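Local structure of nitrite oxidoreductase subunit A (Kuenenia stuttgartiensis, 7B04) at residues K661-N669 with R984-F995. The protein is a NarG-like subunit of the molybdopterin oxidoreductase family that carries a molybdenum atom, two MD1 groups and an iron-sulfur cluster. Residues are numbered along the deposited sequence; the frame is centred on the assembly and turned at random.
Sequences KHVYQMLKN and RPYEGWKPNDSF. With MD1 (phosphoric acid 4-(2-amino-4-oxo-3,4,5,6,-tetrahydro-pteridin-6-yl)-2-hydroxy-3,4-dimercapto-but-3-en-yl ester guanylate ester), chain C.
Arg984 lays its aliphatic chain over the His662 ring, with CG 4.1 Å from the ring centroid in an off-centre CH-pi contact. Its NH2 forms a salt bridge with Glu852. Pro985 follows a cis peptide bond. Pro985 O lies 3.1 Å from His662 CE1 and 3.3 Å from ND1 of the same ring, where the angle is too poor for a hydrogen bond. Tyr986 lies beside the helix, and its CA is 4.3 Å from the CA of Gln665. Lys668 CG packs 3.6 Å from Tyr986 CD2. The lysine chain bends at chi2 (68°) and runs on past the phenol ring. A type II turn from Tyr986 to Trp989 then leads the chain away, and Trp989 CB lies over one face of the Tyr986 ring, toward its rim. Phe995 brings the chain back and has the largest share of the interface. Its side chain sets out toward the helix, with CG anti to the backbone N (chi1 -161°). Phe995 CZ lies 3.5 Å from Tyr664 CD1, and the two rings form an oblique pair with planes at 65°, neither stacked nor edge-to-face. Leu667 CB also touches the Phe995 ring. No hydrogen bond joins the segments; aromatic rings and aliphatic chains pack together. The contact sets one side of helix 663-670 against the loop leading into helix 994-999, while Met666 touches Trp617 and Asn618 of helix 615-618 and Lys661, just before the helix, lines the MD1 pocket.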
loop_
_atom_site.group_PDB
_atom_site.type_symbol
_atom_site.label_atom_id
_atom_site.label_comp_id
_atom_site.label_asym_id
_atom_site.label_seq_id
_atom_site.Cartn_x
_atom_site.Cartn_y
_atom_site.Cartn_z
ATOM N N LYS B 661 -9.195 -18.312 7.065
ATOM C CA LYS B 661 -10.535 -18.089 6.550
ATOM C C LYS B 661 -11.528 -18.823 7.436
ATOM O O LYS B 661 -11.265 -19.946 7.879
ATOM C CB LYS B 661 -10.616 -18.536 5.095
ATOM C CG LYS B 661 -9.440 -17.990 4.317
ATOM C CD LYS B 661 -9.212 -18.712 3.020
ATOM C CE LYS B 661 -7.735 -18.710 2.703
ATOM N NZ LYS B 661 -7.484 -18.413 1.264
ATOM N N HIS B 662 -12.666 -18.171 7.695
ATOM C CA HIS B 662 -13.703 -18.677 8.594
ATOM C C HIS B 662 -13.143 -18.692 10.019
ATOM O O HIS B 662 -13.262 -19.675 10.750
ATOM C CB HIS B 662 -14.193 -20.066 8.164
ATOM C CG HIS B 662 -15.643 -20.319 8.436
ATOM N ND1 HIS B 662 -16.220 -20.091 9.664
ATOM C CD2 HIS B 662 -16.628 -20.810 7.646
ATOM C CE1 HIS B 662 -17.500 -20.418 9.619
ATOM N NE2 HIS B 662 -17.773 -20.856 8.404
ATOM N N VAL B 663 -12.551 -17.558 10.409
ATOM C CA VAL B 663 -11.666 -17.506 11.570
ATOM C C VAL B 663 -12.423 -17.767 12.867
ATOM O O VAL B 663 -11.931 -18.474 13.754
ATOM C CB VAL B 663 -10.915 -16.159 11.612
ATOM C CG1 VAL B 663 -11.884 -14.990 11.693
ATOM C CG2 VAL B 663 -9.954 -16.125 12.786
ATOM N N TYR B 664 -13.623 -17.205 13.004
ATOM C CA TYR B 664 -14.329 -17.311 14.275
ATOM C C TYR B 664 -14.858 -18.720 14.512
ATOM O O TYR B 664 -15.026 -19.129 15.666
ATOM C CB TYR B 664 -15.420 -16.243 14.341
ATOM C CG TYR B 664 -14.815 -14.860 14.485
ATOM C CD1 TYR B 664 -14.268 -14.446 15.693
ATOM C CD2 TYR B 664 -14.751 -13.986 13.406
ATOM C CE1 TYR B 664 -13.694 -13.193 15.832
ATOM C CE2 TYR B 664 -14.177 -12.729 13.534
ATOM C CZ TYR B 664 -13.651 -12.338 14.750
ATOM O OH TYR B 664 -13.082 -11.092 14.887
ATOM N N GLN B 665 -15.125 -19.475 13.445
ATOM C CA GLN B 665 -15.339 -20.912 13.590
ATOM C C GLN B 665 -14.079 -21.599 14.100
ATOM O O GLN B 665 -14.148 -22.497 14.950
ATOM C CB GLN B 665 -15.739 -21.507 12.247
ATOM C CG GLN B 665 -16.239 -22.934 12.254
ATOM C CD GLN B 665 -17.420 -23.144 13.164
ATOM O OE1 GLN B 665 -18.447 -22.500 13.014
ATOM N NE2 GLN B 665 -17.299 -24.076 14.081
ATOM N N MET B 666 -12.914 -21.186 13.587
ATOM C CA MET B 666 -11.659 -21.799 14.007
ATOM C C MET B 666 -11.404 -21.548 15.486
ATOM O O MET B 666 -10.973 -22.451 16.212
ATOM C CB MET B 666 -10.505 -21.258 13.162
ATOM C CG MET B 666 -10.600 -21.580 11.679
ATOM S SD MET B 666 -10.446 -23.338 11.321
ATOM C CE MET B 666 -12.122 -23.728 10.828
ATOM N N LEU B 667 -11.671 -20.327 15.950
ATOM C CA LEU B 667 -11.421 -19.977 17.342
ATOM C C LEU B 667 -12.442 -20.596 18.285
ATOM O O LEU B 667 -12.093 -20.963 19.412
ATOM C CB LEU B 667 -11.421 -18.455 17.504
ATOM C CG LEU B 667 -10.318 -17.721 16.743
ATOM C CD1 LEU B 667 -10.480 -16.213 16.871
ATOM C CD2 LEU B 667 -8.963 -18.169 17.250
ATOM N N LYS B 668 -13.696 -20.721 17.850
ATOM C CA LYS B 668 -14.774 -21.162 18.728
ATOM C C LYS B 668 -14.908 -22.680 18.799
ATOM O O LYS B 668 -15.110 -23.228 19.889
ATOM C CB LYS B 668 -16.101 -20.551 18.269
ATOM C CG LYS B 668 -17.318 -21.017 19.049
ATOM C CD LYS B 668 -17.285 -20.501 20.475
ATOM C CE LYS B 668 -18.546 -20.887 21.226
ATOM N NZ LYS B 668 -18.485 -20.476 22.656
ATOM N N ASN B 669 -14.806 -23.381 17.669
ATOM C CA ASN B 669 -15.143 -24.797 17.636
ATOM C C ASN B 669 -14.020 -25.712 17.168
ATOM O O ASN B 669 -14.154 -26.932 17.313
ATOM C CB ASN B 669 -16.365 -25.036 16.741
ATOM C CG ASN B 669 -17.552 -24.163 17.118
ATOM O OD1 ASN B 669 -18.075 -23.427 16.281
ATOM N ND2 ASN B 669 -18.003 -24.264 18.366
ATOM N N ARG B 984 -21.801 -19.271 8.858
ATOM C CA ARG B 984 -20.975 -18.167 9.390
ATOM C C ARG B 984 -21.785 -17.277 10.318
ATOM O O ARG B 984 -22.972 -17.281 10.209
ATOM C CB ARG B 984 -20.636 -17.296 8.184
ATOM C CG ARG B 984 -19.455 -17.755 7.354
ATOM C CD ARG B 984 -19.621 -18.673 6.176
ATOM N NE ARG B 984 -20.576 -18.421 5.124
ATOM C CZ ARG B 984 -20.323 -18.596 3.842
ATOM N NH1 ARG B 984 -19.133 -18.967 3.456
ATOM N NH2 ARG B 984 -21.243 -18.383 2.931
ATOM N N PRO B 985 -21.187 -16.512 11.244
ATOM C CA PRO B 985 -19.728 -16.422 11.451
ATOM C C PRO B 985 -19.104 -17.700 12.013
ATOM O O PRO B 985 -17.978 -18.068 11.637
ATOM C CB PRO B 985 -19.609 -15.287 12.467
ATOM C CG PRO B 985 -20.882 -15.368 13.263
ATOM C CD PRO B 985 -21.915 -15.702 12.245
ATOM N N TYR B 986 -19.839 -18.375 12.895
ATOM C CA TYR B 986 -19.422 -19.668 13.418
ATOM C C TYR B 986 -20.665 -20.512 13.650
ATOM O O TYR B 986 -21.742 -19.999 13.979
ATOM C CB TYR B 986 -18.587 -19.537 14.710
ATOM C CG TYR B 986 -19.316 -18.985 15.919
ATOM C CD1 TYR B 986 -19.376 -17.619 16.153
ATOM C CD2 TYR B 986 -19.903 -19.831 16.855
ATOM C CE1 TYR B 986 -20.025 -17.106 17.264
ATOM C CE2 TYR B 986 -20.554 -19.323 17.973
ATOM C CZ TYR B 986 -20.614 -17.961 18.175
ATOM O OH TYR B 986 -21.263 -17.456 19.286
ATOM N N GLU B 987 -20.499 -21.819 13.465
ATOM C CA GLU B 987 -21.631 -22.734 13.489
ATOM C C GLU B 987 -22.227 -22.822 14.884
ATOM O O GLU B 987 -21.517 -22.940 15.890
ATOM C CB GLU B 987 -21.215 -24.134 13.045
ATOM C CG GLU B 987 -21.450 -24.476 11.582
ATOM C CD GLU B 987 -20.714 -25.748 11.190
ATOM O OE1 GLU B 987 -20.025 -25.763 10.149
ATOM O OE2 GLU B 987 -20.827 -26.734 11.942
ATOM N N GLY B 988 -23.546 -22.732 14.942
ATOM C CA GLY B 988 -24.225 -22.806 16.215
ATOM C C GLY B 988 -24.268 -21.501 16.967
ATOM O O GLY B 988 -24.562 -21.502 18.168
ATOM N N TRP B 989 -23.958 -20.390 16.303
ATOM C CA TRP B 989 -24.021 -19.088 16.944
ATOM C C TRP B 989 -25.458 -18.775 17.344
ATOM O O TRP B 989 -26.416 -19.243 16.726
ATOM C CB TRP B 989 -23.496 -18.001 16.010
ATOM C CG TRP B 989 -24.373 -17.814 14.819
ATOM C CD1 TRP B 989 -24.290 -18.471 13.627
ATOM C CD2 TRP B 989 -25.486 -16.924 14.711
ATOM N NE1 TRP B 989 -25.278 -18.038 12.778
ATOM C CE2 TRP B 989 -26.027 -17.089 13.421
ATOM C CE3 TRP B 989 -26.077 -16.002 15.580
ATOM C CZ2 TRP B 989 -27.130 -16.362 12.979
ATOM C CZ3 TRP B 989 -27.168 -15.283 15.140
ATOM C CH2 TRP B 989 -27.685 -15.466 13.852
ATOM N N LYS B 990 -25.606 -17.988 18.396
ATOM C CA LYS B 990 -26.907 -17.493 18.804
ATOM C C LYS B 990 -26.750 -16.007 19.083
ATOM O O LYS B 990 -25.641 -15.545 19.366
ATOM C CB LYS B 990 -27.448 -18.230 20.043
ATOM C CG LYS B 990 -27.862 -19.667 19.788
ATOM N N PRO B 991 -27.808 -15.216 18.907
ATOM C CA PRO B 991 -27.639 -13.759 18.997
ATOM C C PRO B 991 -27.138 -13.284 20.352
ATOM O O PRO B 991 -26.530 -12.208 20.423
ATOM C CB PRO B 991 -29.045 -13.222 18.689
ATOM C CG PRO B 991 -29.968 -14.365 18.962
ATOM C CD PRO B 991 -29.195 -15.595 18.594
ATOM N N ASN B 992 -27.362 -14.044 21.426
ATOM C CA ASN B 992 -26.965 -13.630 22.768
ATOM C C ASN B 992 -25.630 -14.211 23.252
ATOM O O ASN B 992 -25.301 -14.045 24.429
ATOM C CB ASN B 992 -28.072 -13.986 23.764
ATOM N N ASP B 993 -24.851 -14.878 22.398
ATOM C CA ASP B 993 -23.532 -15.335 22.834
ATOM C C ASP B 993 -22.572 -14.162 22.956
ATOM O O ASP B 993 -22.602 -13.223 22.154
ATOM C CB ASP B 993 -22.922 -16.378 21.888
ATOM C CG ASP B 993 -23.844 -17.519 21.606
ATOM O OD1 ASP B 993 -23.468 -18.685 21.855
ATOM O OD2 ASP B 993 -24.951 -17.239 21.144
ATOM N N SER B 994 -21.720 -14.221 23.980
ATOM C CA SER B 994 -20.703 -13.192 24.147
ATOM C C SER B 994 -19.758 -13.169 22.954
ATOM O O SER B 994 -19.324 -12.098 22.517
ATOM C CB SER B 994 -19.931 -13.426 25.446
ATOM O OG SER B 994 -20.790 -13.348 26.571
ATOM N N PHE B 995 -19.430 -14.345 22.410
ATOM C CA PHE B 995 -18.510 -14.414 21.281
ATOM C C PHE B 995 -19.155 -13.993 19.966
ATOM O O PHE B 995 -18.433 -13.605 19.040
ATOM C CB PHE B 995 -17.939 -15.828 21.145
ATOM C CG PHE B 995 -16.685 -15.897 20.320
ATOM C CD1 PHE B 995 -15.473 -15.471 20.840
ATOM C CD2 PHE B 995 -16.716 -16.387 19.025
ATOM C CE1 PHE B 995 -14.317 -15.531 20.085
ATOM C CE2 PHE B 995 -15.563 -16.450 18.264
ATOM C CZ PHE B 995 -14.362 -16.022 18.795
HETATM P PB MD1 C . 0.291 -14.512 5.703
HETATM O O3B MD1 C . 0.401 -12.871 5.718
HETATM O O1B MD1 C . -0.321 -14.951 7.011
HETATM O O2B MD1 C . 1.677 -15.098 5.582
HETATM O O3A MD1 C . -0.628 -15.079 4.451
HETATM C C10 MD1 C . -0.869 -14.314 3.305
HETATM C C11 MD1 C . -2.327 -14.568 2.819
HETATM O O11 MD1 C . -3.277 -13.401 3.381
HETATM C C12 MD1 C . -2.379 -14.682 1.491
HETATM S S12 MD1 C . -0.871 -14.377 0.526
HETATM C C13 MD1 C . -3.633 -15.073 0.654
HETATM S S13 MD1 C . -3.329 -15.122 -1.137
HETATM C C14 MD1 C . -4.987 -15.380 1.092
HETATM N N15 MD1 C . -5.868 -14.127 0.624
HETATM C C16 MD1 C . -7.141 -14.004 1.218
HETATM C C15 MD1 C . -8.113 -13.038 0.640
HETATM O O14 MD1 C . -7.809 -12.400 -0.311
HETATM N N17 MD1 C . -9.459 -12.877 1.251
HETATM C C17 MD1 C . -9.849 -13.705 2.494
HETATM N N16 MD1 C . -11.164 -13.550 3.086
HETATM N N18 MD1 C . -8.874 -14.691 3.089
HETATM C C20 MD1 C . -7.567 -14.866 2.513
HETATM N N8 MD1 C . -6.696 -15.790 3.110
HETATM C C7 MD1 C . -5.224 -15.877 2.492
HETATM P PA MD1 C . 1.391 -12.039 6.744
HETATM O O1A MD1 C . 1.789 -10.717 6.133
HETATM O O2A MD1 C . 0.627 -11.798 8.012
HETATM O "O5'" MD1 C . 2.740 -12.872 7.186
HETATM C "C5'" MD1 C . 3.722 -12.135 7.861
HETATM C "C4'" MD1 C . 3.606 -12.344 9.410
HETATM O "O4'" MD1 C . 5.000 -12.719 9.989
HETATM C "C1'" MD1 C . 5.530 -11.416 10.661
HETATM N N9 MD1 C . 6.927 -11.122 10.235
HETATM C C4 MD1 C . 7.893 -11.940 10.614
HETATM N N3 MD1 C . 7.863 -13.181 11.430
HETATM C C2 MD1 C . 9.103 -13.897 11.695
HETATM N N2 MD1 C . 9.066 -15.104 12.489
HETATM N N1 MD1 C . 10.359 -13.420 11.175
HETATM C C6 MD1 C . 10.380 -12.226 10.391
HETATM O O6 MD1 C . 11.409 -11.828 9.961
HETATM C C5 MD1 C . 9.071 -11.473 10.114
HETATM N N7 MD1 C . 8.804 -10.364 9.433
HETATM C C8 MD1 C . 7.474 -10.135 9.501
HETATM C "C2'" MD1 C . 4.734 -10.489 10.302
HETATM O "O2'" MD1 C . 4.574 -9.517 11.378
HETATM C "C3'" MD1 C . 3.295 -11.249 9.991
HETATM O "O3'" MD1 C . 2.610 -11.509 11.252
#